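Local atomic coordinates of 2,3-dehydroadipyl-CoA hydratase (Escherichia coli, PDB entry 4FZW), a protein that catalyses the reversible hydration of 2,3-dehydroadipyl-CoA to 3-hydroxyadipyl-CoA in the phenylacetate degradation pathway. Residues S5-S10 against L34-N39. Numbering follows the deposited sequence.
Sequences SELIVS and LMQLVN
Strand residues 7-10 and helix residues 34-39 come closest at Leu7 and Gln36, whose CA atoms lie 7.6 Å apart. Leu7, which is buried, does nearly all the work from the strand side. Its side chain leaves the strand toward the helix. CG is anti to the backbone N (chi1 -176°) and CD2 is in turn anti to CA, so the extended chain brings this methyl to the helix. Leu7 CD2 meets the aliphatic part of Gln36, 3.7 Å from its CG. Leu7 CD2 also lies 3.8 Å from Leu37 N. Leu7 CD2 and Leu37 CD1 are more loosely apposed, at 4.4 Å. The contact is apolar packing. It belongs to the crotonase fold, where the N-terminal edge strand 7-12 pairs antiparallel with strand 15-20 and helix 31-46 packs on this end of the sheet, Leu37 also touching Leu18 of strand 15-20 and Leu91 of helix 84-92. On the Gln36 side chain, the methylenes CB and CG face Leu7, while the amide lies farther off. The chain bends at chi2 (57°), and the amide NE2 makes a weak hydrogen bond to Glu40 OE2, one turn further along the helix.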
ATOM      1  N   SER B   5     -37.648 -13.586 -14.335  1.00 53.19           N
ATOM      2  CA  SER B   5     -38.020 -13.248 -15.702  1.00 55.36           C
ATOM      3  C   SER B   5     -37.051 -12.187 -16.154  1.00 54.49           C
ATOM      4  O   SER B   5     -36.624 -12.211 -17.313  1.00 49.60           O
ATOM      5  CB  SER B   5     -39.464 -12.747 -15.853  1.00 51.82           C
ATOM      6  OG  SER B   5     -39.721 -12.513 -17.257  1.00 54.53           O
ATOM      7  N   GLU B   6     -36.656 -11.318 -15.216  1.00 54.71           N
ATOM      8  CA  GLU B   6     -35.780 -10.188 -15.516  1.00 53.60           C
ATOM      9  C   GLU B   6     -34.314 -10.562 -15.817  1.00 52.11           C
ATOM     10  O   GLU B   6     -33.532  -9.699 -16.186  1.00 49.56           O
ATOM     11  CB  GLU B   6     -35.850  -9.155 -14.387  1.00 50.27           C
ATOM     12  N   LEU B   7     -33.943 -11.837 -15.694  1.00 48.42           N
ATOM     13  CA  LEU B   7     -32.558 -12.257 -15.938  1.00 43.82           C
ATOM     14  C   LEU B   7     -32.514 -13.614 -16.588  1.00 45.79           C
ATOM     15  O   LEU B   7     -32.593 -14.627 -15.915  1.00 44.10           O
ATOM     16  CB  LEU B   7     -31.761 -12.324 -14.630  1.00 47.43           C
ATOM     17  CG  LEU B   7     -30.280 -12.670 -14.809  1.00 41.00           C
ATOM     18  CD1 LEU B   7     -29.594 -11.599 -15.650  1.00 39.61           C
ATOM     19  CD2 LEU B   7     -29.567 -12.821 -13.471  1.00 39.42           C
ATOM     20  N   ILE B   8     -32.373 -13.637 -17.905  1.00 46.17           N
ATOM     21  CA  ILE B   8     -32.420 -14.901 -18.615  1.00 39.96           C
ATOM     22  C   ILE B   8     -31.103 -15.641 -18.520  1.00 43.26           C
ATOM     23  O   ILE B   8     -30.055 -15.129 -18.891  1.00 44.55           O
ATOM     24  CB  ILE B   8     -32.852 -14.755 -20.081  1.00 46.18           C
ATOM     25  CG1 ILE B   8     -34.068 -13.820 -20.201  1.00 49.03           C
ATOM     26  CG2 ILE B   8     -33.132 -16.142 -20.695  1.00 37.73           C
ATOM     27  CD1 ILE B   8     -35.354 -14.343 -19.566  1.00 51.35           C
ATOM     28  N   VAL B   9     -31.169 -16.851 -17.994  1.00 40.66           N
ATOM     29  CA  VAL B   9     -29.982 -17.653 -17.820  1.00 37.83           C
ATOM     30  C   VAL B   9     -29.886 -18.592 -18.996  1.00 39.25           C
ATOM     31  O   VAL B   9     -30.837 -19.283 -19.324  1.00 36.87           O
ATOM     32  CB  VAL B   9     -30.035 -18.430 -16.484  1.00 43.21           C
ATOM     33  CG1 VAL B   9     -28.783 -19.281 -16.292  1.00 33.07           C
ATOM     34  CG2 VAL B   9     -30.243 -17.448 -15.334  1.00 39.49           C
ATOM     35  N   SER B  10     -28.733 -18.608 -19.647  1.00 41.82           N
ATOM     36  CA  SER B  10     -28.567 -19.465 -20.810  1.00 48.79           C
ATOM     37  C   SER B  10     -27.144 -19.994 -20.867  1.00 47.08           C
ATOM     38  O   SER B  10     -26.265 -19.520 -20.169  1.00 42.06           O
ATOM     39  CB  SER B  10     -28.992 -18.762 -22.126  1.00 38.03           C
ATOM     40  OG  SER B  10     -27.937 -18.059 -22.735  1.00 43.43           O
ATOM     41  N   LEU B  34     -29.983  -7.337  -9.103  1.00 47.37           N
ATOM     42  CA  LEU B  34     -28.689  -7.467  -8.463  1.00 49.79           C
ATOM     43  C   LEU B  34     -28.543  -8.758  -7.644  1.00 49.26           C
ATOM     44  O   LEU B  34     -27.550  -9.477  -7.798  1.00 50.81           O
ATOM     45  CB  LEU B  34     -28.460  -6.277  -7.550  1.00 49.91           C
ATOM     46  CG  LEU B  34     -26.991  -6.050  -7.254  1.00 48.31           C
ATOM     47  CD1 LEU B  34     -26.275  -5.805  -8.573  1.00 40.44           C
ATOM     48  CD2 LEU B  34     -26.813  -4.889  -6.292  1.00 51.47           C
ATOM     49  N   MET B  35     -29.506  -9.055  -6.769  1.00 43.79           N
ATOM     50  CA  MET B  35     -29.396 -10.257  -5.924  1.00 48.66           C
ATOM     51  C   MET B  35     -29.466 -11.545  -6.751  1.00 47.55           C
ATOM     52  O   MET B  35     -28.743 -12.497  -6.482  1.00 46.11           O
ATOM     53  CB  MET B  35     -30.451 -10.271  -4.805  1.00 46.61           C
ATOM     54  CG  MET B  35     -30.539 -11.592  -4.030  1.00 54.76           C
ATOM     55  SD  MET B  35     -29.253 -11.896  -2.762  1.00 68.39           S
ATOM     56  CE  MET B  35     -29.767 -10.740  -1.486  1.00 55.29           C
ATOM     57  N   GLN B  36     -30.325 -11.556  -7.765  1.00 43.54           N
ATOM     58  CA  GLN B  36     -30.396 -12.666  -8.710  1.00 46.98           C
ATOM     59  C   GLN B  36     -29.038 -12.919  -9.364  1.00 47.22           C
ATOM     60  O   GLN B  36     -28.533 -14.046  -9.330  1.00 45.95           O
ATOM     61  CB  GLN B  36     -31.460 -12.387  -9.788  1.00 46.97           C
ATOM     62  CG  GLN B  36     -31.797 -13.581 -10.662  1.00 49.32           C
ATOM     63  CD  GLN B  36     -32.260 -14.776  -9.843  1.00 73.09           C
ATOM     64  OE1 GLN B  36     -33.216 -14.685  -9.079  1.00 84.09           O
ATOM     65  NE2 GLN B  36     -31.588 -15.902 -10.007  1.00 78.00           N
ATOM     66  N   LEU B  37     -28.475 -11.865  -9.962  1.00 44.33           N
ATOM     67  CA  LEU B  37     -27.144 -11.887 -10.563  1.00 43.31           C
ATOM     68  C   LEU B  37     -26.094 -12.485  -9.624  1.00 45.77           C
ATOM     69  O   LEU B  37     -25.295 -13.340 -10.028  1.00 47.71           O
ATOM     70  CB  LEU B  37     -26.738 -10.466 -10.973  1.00 47.35           C
ATOM     71  CG  LEU B  37     -25.470 -10.266 -11.801  1.00 43.57           C
ATOM     72  CD1 LEU B  37     -25.669 -10.846 -13.178  1.00 43.92           C
ATOM     73  CD2 LEU B  37     -25.110  -8.792 -11.885  1.00 48.40           C
ATOM     74  N   VAL B  38     -26.092 -12.039  -8.370  1.00 43.42           N
ATOM     75  CA  VAL B  38     -25.184 -12.609  -7.387  1.00 42.90           C
ATOM     76  C   VAL B  38     -25.390 -14.116  -7.223  1.00 42.27           C
ATOM     77  O   VAL B  38     -24.425 -14.871  -7.088  1.00 43.94           O
ATOM     78  CB  VAL B  38     -25.324 -11.928  -5.990  1.00 42.05           C
ATOM     79  CG1 VAL B  38     -24.689 -12.778  -4.894  1.00 35.59           C
ATOM     80  CG2 VAL B  38     -24.737 -10.526  -6.012  1.00 39.84           C
ATOM     81  N   ASN B  39     -26.638 -14.565  -7.214  1.00 38.49           N
ATOM     82  CA  ASN B  39     -26.876 -15.984  -6.957  1.00 42.41           C
ATOM     83  C   ASN B  39     -26.437 -16.825  -8.134  1.00 40.22           C
ATOM     84  O   ASN B  39     -25.883 -17.908  -7.950  1.00 37.90           O
ATOM     85  CB  ASN B  39     -28.334 -16.284  -6.557  1.00 39.41           C
ATOM     86  CG  ASN B  39     -28.705 -15.673  -5.217  1.00 44.32           C
ATOM     87  OD1 ASN B  39     -27.857 -15.507  -4.347  1.00 44.93           O
ATOM     88  ND2 ASN B  39     -29.972 -15.320  -5.054  1.00 45.32           N
TER